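Local coordinates for protein acetyl-CoA acetyltransferase (Bacillus anthracis, PDB 3SS6) that probably condenses two acetyl-CoA molecules into acetoacetyl-CoA, releasing free CoA, as thiolases do, at residues D178-R183 against Q324-E329. Residues are numbered along the deposited sequence; the frame is centred on the assembly and turned at random.
Sequences DEVALR and QYLAVE. With SO4 (sulfate ion), chain D.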
ATOM      1  N   ASP A 178      -4.468 -36.397 -15.071  1.00 19.72           N
ATOM      2  CA  ASP A 178      -5.732 -36.436 -14.351  1.00 18.68           C
ATOM      3  C   ASP A 178      -5.931 -37.758 -13.615  1.00 19.49           C
ATOM      4  O   ASP A 178      -6.623 -37.804 -12.595  1.00 18.53           O
ATOM      5  CB  ASP A 178      -6.912 -36.098 -15.270  1.00 17.98           C
ATOM      6  CG  ASP A 178      -6.966 -34.612 -15.614  1.00 19.20           C
ATOM      7  OD1 ASP A 178      -6.230 -33.840 -14.956  1.00 19.87           O
ATOM      8  OD2 ASP A 178      -7.736 -34.225 -16.524  1.00 18.62           O
ATOM      9  N   GLU A 179      -5.323 -38.836 -14.103  1.00 17.54           N
ATOM     10  CA  GLU A 179      -5.384 -40.117 -13.400  0.50 18.65           C
ATOM     11  C   GLU A 179      -4.603 -40.037 -12.095  1.00 18.32           C
ATOM     12  O   GLU A 179      -5.044 -40.530 -11.053  1.00 18.40           O
ATOM     13  CB  GLU A 179      -4.830 -41.256 -14.259  0.50 19.22           C
ATOM     14  CG  GLU A 179      -4.833 -42.598 -13.542  0.50 21.75           C
ATOM     15  CD  GLU A 179      -4.278 -43.730 -14.388  0.50 26.53           C
ATOM     16  OE1 GLU A 179      -4.890 -44.056 -15.427  0.50 27.03           O
ATOM     17  OE2 GLU A 179      -3.231 -44.298 -14.012  0.50 29.71           O
ATOM     18  N   VAL A 180      -3.431 -39.412 -12.163  1.00 17.48           N
ATOM     19  CA  VAL A 180      -2.611 -39.206 -10.976  1.00 15.23           C
ATOM     20  C   VAL A 180      -3.329 -38.286  -9.994  1.00 17.83           C
ATOM     21  O   VAL A 180      -3.309 -38.522  -8.782  1.00 16.00           O
ATOM     22  CB  VAL A 180      -1.228 -38.634 -11.338  1.00 19.00           C
ATOM     23  CG1 VAL A 180      -0.543 -38.037 -10.105  1.00 18.13           C
ATOM     24  CG2 VAL A 180      -0.371 -39.732 -11.951  1.00 18.73           C
ATOM     25  N   ALA A 181      -3.978 -37.247 -10.515  1.00 15.88           N
ATOM     26  CA  ALA A 181      -4.700 -36.303  -9.656  1.00 16.35           C
ATOM     27  C   ALA A 181      -5.848 -36.992  -8.919  1.00 17.40           C
ATOM     28  O   ALA A 181      -6.028 -36.798  -7.709  1.00 17.10           O
ATOM     29  CB  ALA A 181      -5.223 -35.124 -10.466  1.00 16.33           C
ATOM     30  N   LEU A 182      -6.624 -37.794  -9.646  1.00 16.84           N
ATOM     31  CA  LEU A 182      -7.744 -38.497  -9.037  1.00 16.19           C
ATOM     32  C   LEU A 182      -7.238 -39.479  -7.988  1.00 18.54           C
ATOM     33  O   LEU A 182      -7.828 -39.620  -6.914  1.00 20.69           O
ATOM     34  CB  LEU A 182      -8.582 -39.218 -10.096  1.00 15.93           C
ATOM     35  CG  LEU A 182      -9.749 -40.045  -9.562  1.00 20.05           C
ATOM     36  CD1 LEU A 182     -10.742 -39.173  -8.779  1.00 20.12           C
ATOM     37  CD2 LEU A 182     -10.435 -40.757 -10.724  1.00 23.00           C
ATOM     38  N   ARG A 183      -6.142 -40.155  -8.311  1.00 16.33           N
ATOM     39  CA  ARG A 183      -5.521 -41.095  -7.394  1.00 17.93           C
ATOM     40  C   ARG A 183      -5.109 -40.394  -6.107  1.00 17.01           C
ATOM     41  O   ARG A 183      -5.310 -40.921  -5.007  1.00 16.15           O
ATOM     42  CB  ARG A 183      -4.288 -41.712  -8.051  1.00 17.31           C
ATOM     43  CG  ARG A 183      -3.494 -42.646  -7.168  1.00 17.73           C
ATOM     44  CD  ARG A 183      -2.266 -43.146  -7.910  1.00 18.09           C
ATOM     45  NE  ARG A 183      -1.523 -44.152  -7.150  1.00 20.76           N
ATOM     46  CZ  ARG A 183      -0.570 -43.878  -6.266  1.00 22.90           C
ATOM     47  NH1 ARG A 183      -0.237 -42.618  -6.003  1.00 23.12           N
ATOM     48  NH2 ARG A 183       0.045 -44.875  -5.634  1.00 21.74           N
ATOM     49  N   GLN A 324       4.690 -33.127 -13.195  1.00 17.59           N
ATOM     50  CA  GLN A 324       6.050 -33.145 -12.678  1.00 19.21           C
ATOM     51  C   GLN A 324       6.343 -34.495 -12.048  1.00 19.35           C
ATOM     52  O   GLN A 324       7.403 -35.092 -12.284  1.00 18.79           O
ATOM     53  CB  GLN A 324       6.239 -32.000 -11.679  1.00 18.31           C
ATOM     54  CG  GLN A 324       7.444 -32.146 -10.786  1.00 21.10           C
ATOM     55  CD  GLN A 324       7.135 -32.841  -9.470  1.00 25.52           C
ATOM     56  OE1 GLN A 324       6.040 -32.702  -8.908  1.00 22.31           O
ATOM     57  NE2 GLN A 324       8.109 -33.592  -8.966  1.00 26.89           N
ATOM     58  N   TYR A 325       5.397 -34.997 -11.257  1.00 18.58           N
ATOM     59  CA  TYR A 325       5.544 -36.330 -10.689  1.00 17.91           C
ATOM     60  C   TYR A 325       5.719 -37.375 -11.807  1.00 19.64           C
ATOM     61  O   TYR A 325       6.589 -38.252 -11.742  1.00 18.05           O
ATOM     62  CB  TYR A 325       4.354 -36.723  -9.795  1.00 18.31           C
ATOM     63  CG  TYR A 325       4.428 -38.205  -9.558  1.00 18.59           C
ATOM     64  CD1 TYR A 325       5.347 -38.723  -8.660  1.00 18.84           C
ATOM     65  CD2 TYR A 325       3.667 -39.092 -10.312  1.00 20.52           C
ATOM     66  CE1 TYR A 325       5.488 -40.083  -8.486  1.00 20.08           C
ATOM     67  CE2 TYR A 325       3.797 -40.465 -10.138  1.00 19.67           C
ATOM     68  CZ  TYR A 325       4.717 -40.947  -9.226  1.00 21.64           C
ATOM     69  OH  TYR A 325       4.868 -42.302  -9.045  1.00 23.22           O
ATOM     70  N   LEU A 326       4.881 -37.284 -12.833  1.00 17.06           N
ATOM     71  CA  LEU A 326       4.924 -38.247 -13.931  1.00 18.18           C
ATOM     72  C   LEU A 326       6.275 -38.264 -14.643  1.00 20.32           C
ATOM     73  O   LEU A 326       6.753 -39.328 -15.041  1.00 20.42           O
ATOM     74  CB  LEU A 326       3.779 -37.993 -14.913  1.00 20.96           C
ATOM     75  CG  LEU A 326       2.425 -38.489 -14.390  1.00 19.74           C
ATOM     76  CD1 LEU A 326       1.270 -37.758 -15.063  1.00 20.74           C
ATOM     77  CD2 LEU A 326       2.299 -40.000 -14.605  1.00 23.54           C
ATOM     78  N   ALA A 327       6.898 -37.094 -14.788  1.00 19.85           N
ATOM     79  CA  ALA A 327       8.219 -37.034 -15.412  1.00 18.68           C
ATOM     80  C   ALA A 327       9.228 -37.818 -14.582  1.00 19.08           C
ATOM     81  O   ALA A 327      10.038 -38.566 -15.124  1.00 23.55           O
ATOM     82  CB  ALA A 327       8.676 -35.585 -15.590  1.00 20.79           C
ATOM     83  N   VAL A 328       9.181 -37.645 -13.266  1.00 16.12           N
ATOM     84  CA  VAL A 328      10.066 -38.393 -12.372  1.00 16.30           C
ATOM     85  C   VAL A 328       9.781 -39.889 -12.452  1.00 18.92           C
ATOM     86  O   VAL A 328      10.698 -40.699 -12.565  1.00 19.52           O
ATOM     87  CB  VAL A 328       9.925 -37.927 -10.912  1.00 17.76           C
ATOM     88  CG1 VAL A 328      10.751 -38.802  -9.988  1.00 17.45           C
ATOM     89  CG2 VAL A 328      10.369 -36.470 -10.783  1.00 18.55           C
ATOM     90  N   GLU A 329       8.502 -40.250 -12.401  1.00 19.05           N
ATOM     91  CA  GLU A 329       8.109 -41.658 -12.519  1.00 21.29           C
ATOM     92  C   GLU A 329       8.635 -42.312 -13.800  1.00 23.75           C
ATOM     93  O   GLU A 329       9.160 -43.427 -13.775  1.00 24.92           O
ATOM     94  CB  GLU A 329       6.590 -41.799 -12.443  1.00 20.05           C
ATOM     95  CG  GLU A 329       6.118 -43.249 -12.519  1.00 21.57           C
ATOM     96  CD  GLU A 329       4.613 -43.370 -12.453  1.00 21.05           C
ATOM     97  OE1 GLU A 329       4.075 -43.431 -11.328  1.00 20.58           O
ATOM     98  OE2 GLU A 329       3.977 -43.402 -13.531  1.00 25.29           O
TER
HETATM   99  S   SO4 D 393      -1.471 -47.627  -7.961  1.00 96.51           S
HETATM  100  O1  SO4 D 393      -1.690 -49.042  -8.251  1.00 97.89           O
HETATM  101  O2  SO4 D 393      -2.532 -46.833  -8.577  1.00 95.96           O
HETATM  102  O3  SO4 D 393      -1.476 -47.423  -6.515  1.00 96.04           O
HETATM  103  O4  SO4 D 393      -0.182 -47.216  -8.508  1.00 97.06           O
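Val180 and Leu326 mark the closest backbone approach of segments 178-183 and 324-329, which lie on two helices of this thiolase fold, with their CA atoms 8.2 Å apart. Segment 178-183 is part of helix 174-194, in the N-terminal thiolase half. Segment 324-329 is part of helix 322-332, in the C-terminal half. The contact is therefore a small apolar junction between the two halves of the chain, and no hydrogen bond crosses it. Val180 reaches over with both methyls. Its CG2, anti to the carbonyl carbon, lies against the isobutyl end of Leu326, 3.8 Å from Leu326 CD2. The valine and leucine side chains run past one another in opposing directions. The other methyl, Val180 CG1, anti to the backbone N (chi1 163°), meets the Tyr325 ring obliquely, 4.3 Å from Tyr325 CD2. All three residues are buried. Tyr325 OH donates to Glu329 OE1 (2.7 Å) one helical turn on, on the anti side, 24° out of the carboxylate plane. Arg336 forms salt bridges with both Glu329 and Glu179, and so links the two helices. The extended Arg183 holds a sulfate, probably from the crystallisation liquor, at its guanidinium edge. Arg183 NH2 bonds sulfate O3 at 3.1 Å, while Arg183 NE makes a weak bond to sulfate O2 at 3.2 Å.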